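Local coordinates for conserved Hypothetical Protein TT1486 (Thermus thermophilus, PDB 2CU5), which is of uncertain function but may act as a secondary thiamine-phosphate synthase of the UPF0047 (YjbQ) family, at residues V17-T20 with R21-A25; S28-T31 with G32-L36; P53-A56 with Q57-G61; L85-L89 with T90-L94. All blocks are in the same frame, centred on the assembly; numbering follows the deposited sequence.

Contact 1 (V17-T20 with R21-A25); sequences VNIT and RKVEA
Ile19 and Val23 meet one helical turn apart on the buried side of this strand-to-helix junction, where Ile19 CD1 lies 4.1 Å from Val23 CG2. Ile19 CG1 sits between the backbone N and the carbonyl carbon (chi1 61°), which sends its chain toward Val23 as the two side chains cross at a slant. Val9 and Leu7 of strand 5-11 and Leu113 of strand 110-115 close round the pair. The helix starts here: Val23 N donates to Ile19 O at 2.9 Å, and Glu24 N donates to Thr20 O. Ile19 is the N-cap residue, and an Asx turn spans it and binds strand 15-18 to helix 20-25, Asn18 OD1 accepting Thr20 N at 3.1 Å in its carbonyl plane. The same oxygen takes Thr20 OG1 at 2.8 Å, from a direction tilted out of that plane. On the solvent side the chain is bridged by water: one molecule joins Asn18 O to Lys22 N, another joins Asn18 OD1 to Arg21 N. Here Arg21, bent at chi2 and chi3, turns its guanidinium edge to Glu24, and NE donates almost straight (174°) to OE1 at 3.0 Å. An alanine in place of Glu24 would probably leave Arg21 NE without its carboxylate and Leu103 N without the acceptor OE2. The Glu24 chain runs alongside Thr20, CD 4.1 Å from Thr20 CG2.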
loop_
_atom_site.group_PDB
_atom_site.type_symbol
_atom_site.label_atom_id
_atom_site.label_comp_id
_atom_site.label_asym_id
_atom_site.label_seq_id
_atom_site.Cartn_x
_atom_site.Cartn_y
_atom_site.Cartn_z
ATOM N N VAL A 17 -13.416 9.828 -4.374
ATOM C CA VAL A 17 -13.965 10.099 -5.698
ATOM C C VAL A 17 -13.832 8.836 -6.536
ATOM O O VAL A 17 -12.730 8.324 -6.726
ATOM C CB VAL A 17 -13.204 11.253 -6.389
ATOM C CG1 VAL A 17 -13.846 11.570 -7.734
ATOM C CG2 VAL A 17 -13.208 12.483 -5.496
ATOM N N ASN A 18 -14.962 8.339 -7.028
ATOM C CA ASN A 18 -14.988 7.126 -7.840
ATOM C C ASN A 18 -14.451 7.440 -9.239
ATOM O O ASN A 18 -15.101 8.132 -10.017
ATOM C CB ASN A 18 -16.425 6.610 -7.941
ATOM C CG ASN A 18 -16.500 5.216 -8.529
ATOM O OD1 ASN A 18 -15.741 4.874 -9.434
ATOM N ND2 ASN A 18 -17.418 4.402 -8.017
ATOM N N ILE A 19 -13.270 6.927 -9.557
ATOM C CA ILE A 19 -12.655 7.183 -10.857
ATOM C C ILE A 19 -12.588 5.936 -11.731
ATOM O O ILE A 19 -11.860 5.897 -12.723
ATOM C CB ILE A 19 -11.227 7.715 -10.681
ATOM C CG1 ILE A 19 -10.380 6.659 -9.958
ATOM C CG2 ILE A 19 -11.257 9.040 -9.901
ATOM C CD1 ILE A 19 -8.906 6.989 -9.865
ATOM N N THR A 20 -13.350 4.918 -11.360
ATOM C CA THR A 20 -13.361 3.661 -12.095
ATOM C C THR A 20 -13.637 3.864 -13.583
ATOM O O THR A 20 -12.864 3.418 -14.432
ATOM C CB THR A 20 -14.430 2.699 -11.527
ATOM O OG1 THR A 20 -14.295 2.618 -10.101
ATOM C CG2 THR A 20 -14.264 1.303 -12.115
ATOM N N ARG A 21 -14.736 4.543 -13.893
ATOM C CA ARG A 21 -15.116 4.774 -15.281
ATOM C C ARG A 21 -14.149 5.677 -16.030
ATOM O O ARG A 21 -13.873 5.444 -17.209
ATOM C CB ARG A 21 -16.540 5.341 -15.355
ATOM C CG ARG A 21 -17.036 5.597 -16.776
ATOM C CD ARG A 21 -16.778 4.402 -17.687
ATOM N NE ARG A 21 -17.329 3.158 -17.151
ATOM C CZ ARG A 21 -18.626 2.917 -16.992
ATOM N NH1 ARG A 21 -19.522 3.835 -17.325
ATOM N NH2 ARG A 21 -19.029 1.748 -16.507
ATOM N N LYS A 22 -13.629 6.706 -15.366
ATOM C CA LYS A 22 -12.680 7.600 -16.026
ATOM C C LYS A 22 -11.373 6.877 -16.362
ATOM O O LYS A 22 -10.736 7.171 -17.380
ATOM C CB LYS A 22 -12.418 8.846 -15.166
ATOM C CG LYS A 22 -13.596 9.823 -15.202
ATOM C CD LYS A 22 -13.330 11.127 -14.472
ATOM C CE LYS A 22 -14.538 12.055 -14.580
ATOM N NZ LYS A 22 -14.332 13.367 -13.904
ATOM N N VAL A 23 -10.970 5.934 -15.513
ATOM C CA VAL A 23 -9.762 5.161 -15.782
ATOM C C VAL A 23 -10.050 4.249 -16.974
ATOM O O VAL A 23 -9.247 4.149 -17.894
ATOM C CB VAL A 23 -9.361 4.262 -14.588
ATOM C CG1 VAL A 23 -8.310 3.239 -15.031
ATOM C CG2 VAL A 23 -8.797 5.110 -13.455
ATOM N N GLU A 24 -11.202 3.585 -16.950
ATOM C CA GLU A 24 -11.580 2.676 -18.031
ATOM C C GLU A 24 -11.656 3.398 -19.372
ATOM O O GLU A 24 -11.293 2.838 -20.410
ATOM C CB GLU A 24 -12.925 2.005 -17.724
ATOM C CG GLU A 24 -12.889 1.104 -16.495
ATOM C CD GLU A 24 -14.223 0.455 -16.174
ATOM O OE1 GLU A 24 -15.263 1.136 -16.272
ATOM O OE2 GLU A 24 -14.232 -0.735 -15.798
ATOM N N ALA A 25 -12.121 4.642 -19.351
ATOM C CA ALA A 25 -12.234 5.419 -20.578
ATOM C C ALA A 25 -10.860 5.698 -21.173
ATOM O O ALA A 25 -10.740 5.976 -22.367
ATOM C CB ALA A 25 -12.970 6.731 -20.308
HETATM O O HOH W 1 -15.007 7.726 -13.009
HETATM O O HOH W 2 -16.827 5.344 -11.880
#

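Contact 2 (S28-T31 with G32-L36); sequences SGHT and GLVYL
His30 sets its imidazole beside the start of strand 32-37, and the one polar link it makes there is weak: NE2 donates to Leu33 O at 3.4 Å, with an N-H...O angle of only 135°. The carbonyl oxygen lies at the ring edge, near the ring plane. CG stands anti to the backbone N (chi1 173°), a turn that carries the ring forward along the chain to the strand rather than back toward Gly29. The van der Waals contacts come from the same ring. NE2 is 3.5 Å from Gly32 CA, which approaches obliquely, while CD2 at the ring edge meets Val34 CG2 at 4.1 Å. With an alanine here in place of His30, Leu33 O would probably lose this weak donor and a gap would open beside Gly32 CA and Val34 CG2. Backbone shape forms the third element. Gly32 has a phi of 143°, and a side chain there would run into both Thr31 O and the His30 ring; Gly29, also at positive phi, belongs to the turn that follows helix 20-25. Thr31 OG1 is hydrogen-bonded to Lys100 N. The whole forms a loop leading into a central strand of the five-stranded antiparallel sheet. His30 and Gly32 pair through their backbones with Gly101 and Ala98, the His30 side chain also touches Leu128, and strand 32-37 runs on between strands 93-99 and 120-128, with Leu33 packing on Leu129 of the second subunit.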
loop_
_atom_site.group_PDB
_atom_site.type_symbol
_atom_site.label_atom_id
_atom_site.label_comp_id
_atom_site.label_asym_id
_atom_site.label_seq_id
_atom_site.Cartn_x
_atom_site.Cartn_y
_atom_site.Cartn_z
ATOM N N SER A 28 -8.800 2.464 -23.753
ATOM C CA SER A 28 -8.951 2.169 -25.181
ATOM C C SER A 28 -9.079 0.666 -25.444
ATOM O O SER A 28 -8.394 0.119 -26.307
ATOM C CB SER A 28 -7.759 2.727 -25.967
ATOM O OG SER A 28 -7.709 4.143 -25.887
ATOM N N GLY A 29 -9.949 0.001 -24.690
ATOM C CA GLY A 29 -10.158 -1.427 -24.874
ATOM C C GLY A 29 -8.987 -2.337 -24.538
ATOM O O GLY A 29 -8.970 -3.501 -24.933
ATOM N N HIS A 30 -8.009 -1.820 -23.805
ATOM C CA HIS A 30 -6.837 -2.606 -23.425
ATOM C C HIS A 30 -7.170 -3.849 -22.597
ATOM O O HIS A 30 -8.134 -3.865 -21.831
ATOM C CB HIS A 30 -5.867 -1.732 -22.620
ATOM C CG HIS A 30 -4.701 -2.481 -22.043
ATOM N ND1 HIS A 30 -3.675 -2.977 -22.819
ATOM C CD2 HIS A 30 -4.398 -2.815 -20.765
ATOM C CE1 HIS A 30 -2.791 -3.582 -22.045
ATOM N NE2 HIS A 30 -3.206 -3.498 -20.793
ATOM N N THR A 31 -6.367 -4.894 -22.779
ATOM C CA THR A 31 -6.503 -6.129 -22.015
ATOM C C THR A 31 -5.135 -6.382 -21.390
ATOM O O THR A 31 -4.142 -6.543 -22.095
ATOM C CB THR A 31 -6.878 -7.338 -22.892
ATOM O OG1 THR A 31 -8.231 -7.206 -23.336
ATOM C CG2 THR A 31 -6.739 -8.635 -22.097
ATOM N N GLY A 32 -5.089 -6.401 -20.063
ATOM C CA GLY A 32 -3.831 -6.619 -19.367
ATOM C C GLY A 32 -3.790 -5.767 -18.114
ATOM O O GLY A 32 -4.788 -5.144 -17.755
ATOM N N LEU A 33 -2.642 -5.723 -17.449
ATOM C CA LEU A 33 -2.518 -4.930 -16.234
ATOM C C LEU A 33 -2.527 -3.436 -16.538
ATOM O O LEU A 33 -2.124 -3.003 -17.619
ATOM C CB LEU A 33 -1.239 -5.316 -15.482
ATOM C CG LEU A 33 -1.318 -6.695 -14.819
ATOM C CD1 LEU A 33 0.051 -7.155 -14.351
ATOM C CD2 LEU A 33 -2.294 -6.619 -13.655
ATOM N N VAL A 34 -3.010 -2.662 -15.573
ATOM C CA VAL A 34 -3.098 -1.212 -15.684
ATOM C C VAL A 34 -2.454 -0.592 -14.448
ATOM O O VAL A 34 -2.777 -0.968 -13.320
ATOM C CB VAL A 34 -4.572 -0.745 -15.754
ATOM C CG1 VAL A 34 -4.638 0.772 -15.775
ATOM C CG2 VAL A 34 -5.252 -1.330 -16.995
ATOM N N TYR A 35 -1.545 0.350 -14.666
ATOM C CA TYR A 35 -0.861 1.030 -13.570
ATOM C C TYR A 35 -1.490 2.405 -13.345
ATOM O O TYR A 35 -1.761 3.133 -14.304
ATOM C CB TYR A 35 0.628 1.183 -13.906
ATOM C CG TYR A 35 1.413 2.044 -12.942
ATOM C CD1 TYR A 35 1.721 1.594 -11.657
ATOM C CD2 TYR A 35 1.846 3.315 -13.315
ATOM C CE1 TYR A 35 2.444 2.400 -10.764
ATOM C CE2 TYR A 35 2.570 4.123 -12.433
ATOM C CZ TYR A 35 2.864 3.659 -11.162
ATOM O OH TYR A 35 3.584 4.461 -10.303
ATOM N N LEU A 36 -1.735 2.745 -12.078
ATOM C CA LEU A 36 -2.315 4.034 -11.706
ATOM C C LEU A 36 -1.421 4.697 -10.666
ATOM O O LEU A 36 -0.917 4.031 -9.757
ATOM C CB LEU A 36 -3.713 3.857 -11.116
ATOM C CG LEU A 36 -4.798 3.214 -11.980
ATOM C CD1 LEU A 36 -6.084 3.180 -11.181
ATOM C CD2 LEU A 36 -4.993 4.007 -13.276
#

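Contact 3 (P53-A56 with Q57-G61); sequences PTVA and QDLLG
Pro53 meets Gln57 one turn along helix 53-66, its carbonyl O accepting Gln57 N at 3.3 Å in one of four successive i to i+4 bonds that mark a regular alpha-helix. The Gln57 side chain doubles back along this turn: CG is anti to its own carbonyl carbon (chi1 -72°), and the extended chain beyond it brings CG to 3.4 Å from Pro53 O and NE2 to 3.8 Å from Pro53 CB. At Thr54 the backbone O receives Asp58 N at 2.8 Å, from a direction tilted out of the carbonyl plane. Thr54 CG2 lies 4.0 Å from Gln57 OE1, so one end of the amide rests against Pro53 and the other against Thr54. The hydroxyl OG1 is bonded instead to Asp52 OD1 and to His76 of the second subunit. That subunit also engages Asp58, whose two carboxylate oxygens are held by Ser81 OG and the backbone N atoms of Arg75 and His76 of the second subunit, making this face of the helix an intersubunit surface. Val55 O continues the series by accepting Leu59 N, and the Val55 side chain lies side by side with Leu59, CG1 to CD1 at 4.1 Å; both touch Gln48 of strand 43-48, while Leu59 also packs on Leu85 of the second subunit. The Ala56 side chain touches Phe16 of strand 15-18, as do Leu59 and Leu60. The Ala56 carbonyl O takes Leu60 N at 3.0 Å with an N-H...O angle of 169°.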
loop_
_atom_site.group_PDB
_atom_site.type_symbol
_atom_site.label_atom_id
_atom_site.label_comp_id
_atom_site.label_asym_id
_atom_site.label_seq_id
_atom_site.Cartn_x
_atom_site.Cartn_y
_atom_site.Cartn_z
ATOM N N PRO A 53 -22.842 3.864 0.561
ATOM C CA PRO A 53 -22.209 5.157 0.843
ATOM C C PRO A 53 -21.590 5.281 2.236
ATOM O O PRO A 53 -20.639 6.035 2.435
ATOM C CB PRO A 53 -23.356 6.157 0.651
ATOM C CG PRO A 53 -24.262 5.469 -0.309
ATOM C CD PRO A 53 -24.256 4.052 0.193
ATOM N N THR A 54 -22.135 4.543 3.195
ATOM C CA THR A 54 -21.639 4.612 4.564
ATOM C C THR A 54 -20.244 4.026 4.748
ATOM O O THR A 54 -19.544 4.384 5.697
ATOM C CB THR A 54 -22.623 3.936 5.545
ATOM O OG1 THR A 54 -22.772 2.549 5.217
ATOM C CG2 THR A 54 -23.982 4.620 5.466
ATOM N N VAL A 55 -19.832 3.139 3.846
ATOM C CA VAL A 55 -18.497 2.558 3.937
ATOM C C VAL A 55 -17.471 3.689 3.808
ATOM O O VAL A 55 -16.559 3.814 4.631
ATOM C CB VAL A 55 -18.261 1.485 2.832
ATOM C CG1 VAL A 55 -16.780 1.140 2.731
ATOM C CG2 VAL A 55 -19.045 0.221 3.159
ATOM N N ALA A 56 -17.633 4.529 2.791
ATOM C CA ALA A 56 -16.717 5.646 2.588
ATOM C C ALA A 56 -16.810 6.612 3.767
ATOM O O ALA A 56 -15.805 7.142 4.229
ATOM C CB ALA A 56 -17.046 6.375 1.277
ATOM N N GLN A 57 -18.027 6.835 4.245
ATOM C CA GLN A 57 -18.251 7.729 5.375
ATOM C C GLN A 57 -17.470 7.267 6.608
ATOM O O GLN A 57 -16.766 8.059 7.241
ATOM C CB GLN A 57 -19.743 7.793 5.694
ATOM C CG GLN A 57 -20.556 8.572 4.667
ATOM C CD GLN A 57 -22.048 8.384 4.849
ATOM O OE1 GLN A 57 -22.536 8.283 5.976
ATOM N NE2 GLN A 57 -22.784 8.348 3.742
ATOM N N ASP A 58 -17.591 5.988 6.946
ATOM C CA ASP A 58 -16.881 5.460 8.104
ATOM C C ASP A 58 -15.366 5.466 7.899
ATOM O O ASP A 58 -14.613 5.713 8.843
ATOM C CB ASP A 58 -17.363 4.043 8.435
ATOM C CG ASP A 58 -18.781 4.020 8.986
ATOM O OD1 ASP A 58 -19.364 5.104 9.178
ATOM O OD2 ASP A 58 -19.311 2.916 9.232
ATOM N N LEU A 59 -14.911 5.201 6.676
ATOM C CA LEU A 59 -13.475 5.204 6.407
ATOM C C LEU A 59 -12.872 6.577 6.685
ATOM O O LEU A 59 -11.839 6.689 7.351
ATOM C CB LEU A 59 -13.191 4.806 4.949
ATOM C CG LEU A 59 -13.365 3.326 4.596
ATOM C CD1 LEU A 59 -13.212 3.125 3.081
ATOM C CD2 LEU A 59 -12.336 2.503 5.358
ATOM N N LEU A 60 -13.516 7.621 6.169
ATOM C CA LEU A 60 -13.037 8.984 6.368
ATOM C C LEU A 60 -13.124 9.394 7.838
ATOM O O LEU A 60 -12.237 10.075 8.358
ATOM C CB LEU A 60 -13.851 9.961 5.517
ATOM C CG LEU A 60 -13.618 9.892 4.003
ATOM C CD1 LEU A 60 -14.620 10.774 3.284
ATOM C CD2 LEU A 60 -12.193 10.324 3.689
ATOM N N GLY A 61 -14.207 8.992 8.491
ATOM C CA GLY A 61 -14.386 9.319 9.893
ATOM C C GLY A 61 -13.305 8.680 10.739
ATOM O O GLY A 61 -12.717 9.323 11.604
#

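Contact 4 (L85-L89 with T90-L94); sequences LKSLL and TGVHL
Thr90 CB lies 3.3 Å from Lys86 O, the carbonyl one turn back in helix 81-90, and the side chain then divides. The methyl CG2 stands anti to the backbone N, which leaves OG1 anti to the carbonyl carbon and beside that N (chi1 -59°). From there OG1 donates to Lys86 O at 2.8 Å. Thr90 N donates to the same oxygen at 2.9 Å, the two donors arriving from opposite faces of the carbonyl plane, so one acceptor is gripped twice, which would hold the hydroxyl in this rotation. The Thr90 side chain also touches Phe116 and Thr46, and Leu88 of the second subunit packs on it. This is the C-terminal end of the helix: Gly91 leaves helical geometry with a phi of 109°, where a side chain would collide with the preceding carbonyl, and the chain swings out toward strand 93-99. Gly91 N gives the final turn a firm bond to Ser87 O at 2.8 Å, whereas Thr90 N reaches that oxygen only weakly, at 3.3 Å. Past the turn, Val92 CG1 meets Ser87 OG at 3.6 Å. The hydroxyl of Ser87 is itself bonded to Cys43 O, and the Gly91 backbone pairs with Leu45, which fastens the turn to strand 43-48. Leu89 meets Leu89 of both neighbouring subunits, and His93 meets His93 of the second subunit with the ring planes nearly perpendicular.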
loop_
_atom_site.group_PDB
_atom_site.type_symbol
_atom_site.label_atom_id
_atom_site.label_comp_id
_atom_site.label_asym_id
_atom_site.label_seq_id
_atom_site.Cartn_x
_atom_site.Cartn_y
_atom_site.Cartn_z
ATOM N N LEU A 85 -0.112 11.974 6.165
ATOM C CA LEU A 85 -0.190 10.667 6.795
ATOM C C LEU A 85 -1.266 9.789 6.162
ATOM O O LEU A 85 -1.028 8.614 5.893
ATOM C CB LEU A 85 -0.458 10.803 8.299
ATOM C CG LEU A 85 -0.564 9.460 9.035
ATOM C CD1 LEU A 85 0.724 8.659 8.862
ATOM C CD2 LEU A 85 -0.839 9.710 10.520
ATOM N N LYS A 86 -2.450 10.347 5.924
ATOM C CA LYS A 86 -3.514 9.555 5.322
ATOM C C LYS A 86 -3.072 9.035 3.956
ATOM O O LYS A 86 -3.414 7.914 3.567
ATOM C CB LYS A 86 -4.785 10.384 5.184
ATOM C CG LYS A 86 -5.390 10.779 6.522
ATOM C CD LYS A 86 -6.576 11.685 6.334
ATOM C CE LYS A 86 -7.145 12.127 7.681
ATOM N NZ LYS A 86 -8.216 13.123 7.459
ATOM N N SER A 87 -2.302 9.854 3.248
ATOM C CA SER A 87 -1.786 9.492 1.931
ATOM C C SER A 87 -0.801 8.333 2.050
ATOM O O SER A 87 -0.869 7.369 1.286
ATOM C CB SER A 87 -1.099 10.702 1.286
ATOM O OG SER A 87 -0.438 10.345 0.085
ATOM N N LEU A 88 0.118 8.434 3.009
ATOM C CA LEU A 88 1.109 7.384 3.240
ATOM C C LEU A 88 0.423 6.072 3.602
ATOM O O LEU A 88 0.820 4.997 3.138
ATOM C CB LEU A 88 2.059 7.805 4.373
ATOM C CG LEU A 88 3.143 6.828 4.850
ATOM C CD1 LEU A 88 4.277 7.625 5.480
ATOM C CD2 LEU A 88 2.571 5.836 5.848
ATOM N N LEU A 89 -0.614 6.165 4.426
ATOM C CA LEU A 89 -1.353 4.988 4.873
ATOM C C LEU A 89 -2.174 4.339 3.774
ATOM O O LEU A 89 -2.312 3.114 3.727
ATOM C CB LEU A 89 -2.289 5.360 6.030
ATOM C CG LEU A 89 -1.622 5.780 7.339
ATOM C CD1 LEU A 89 -2.697 6.217 8.347
ATOM C CD2 LEU A 89 -0.817 4.626 7.894
ATOM N N THR A 90 -2.725 5.166 2.895
ATOM C CA THR A 90 -3.567 4.673 1.820
ATOM C C THR A 90 -2.729 4.138 0.665
ATOM O O THR A 90 -2.982 3.047 0.161
ATOM C CB THR A 90 -4.507 5.796 1.323
ATOM O OG1 THR A 90 -5.318 6.246 2.414
ATOM C CG2 THR A 90 -5.413 5.298 0.206
ATOM N N GLY A 91 -1.716 4.900 0.277
ATOM C CA GLY A 91 -0.869 4.501 -0.831
ATOM C C GLY A 91 -1.165 5.417 -2.004
ATOM O O GLY A 91 -2.263 5.966 -2.093
ATOM N N VAL A 92 -0.199 5.578 -2.903
ATOM C CA VAL A 92 -0.380 6.451 -4.059
ATOM C C VAL A 92 -0.334 5.759 -5.421
ATOM O O VAL A 92 -0.206 6.422 -6.451
ATOM C CB VAL A 92 0.663 7.592 -4.059
ATOM C CG1 VAL A 92 0.480 8.449 -2.816
ATOM C CG2 VAL A 92 2.072 7.022 -4.119
ATOM N N HIS A 93 -0.422 4.435 -5.436
ATOM C CA HIS A 93 -0.425 3.724 -6.706
ATOM C C HIS A 93 -1.243 2.447 -6.618
ATOM O O HIS A 93 -1.471 1.906 -5.530
ATOM C CB HIS A 93 1.004 3.409 -7.177
ATOM C CG HIS A 93 1.549 2.109 -6.669
ATOM N ND1 HIS A 93 2.091 1.964 -5.410
ATOM C CD2 HIS A 93 1.641 0.892 -7.260
ATOM C CE1 HIS A 93 2.493 0.717 -5.247
ATOM N NE2 HIS A 93 2.232 0.045 -6.355
ATOM N N LEU A 94 -1.700 1.984 -7.776
ATOM C CA LEU A 94 -2.494 0.770 -7.864
ATOM C C LEU A 94 -2.070 0.038 -9.119
ATOM O O LEU A 94 -1.526 0.639 -10.036
ATOM C CB LEU A 94 -3.984 1.100 -7.972
ATOM C CG LEU A 94 -4.690 1.680 -6.745
ATOM C CD1 LEU A 94 -6.120 2.037 -7.099
ATOM C CD2 LEU A 94 -4.639 0.654 -5.617
#

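Overall arrangement
From the N terminus the four contacts follow in series, each a local contact within one continuous stretch, with none nesting or crossing. Contact 1 takes strand 15-18 into helix 20-25, and contact 2 then leads into strand 32-37; the two touch where Val23 CG1 lies 3.8 Å from Leu36 CD2. Contact 3 lies within helix 53-66, its centre about 28 Å from that of contact 2. Contact 4 closes helix 81-90 and returns the chain to strand 93-99, beside strand 32-37, where Leu36 N and Leu94 O probably hydrogen-bond. Contacts 2, 3 and 4 all reach the second subunit, tying the five-stranded sheet and both later helices into the three-chain assembly.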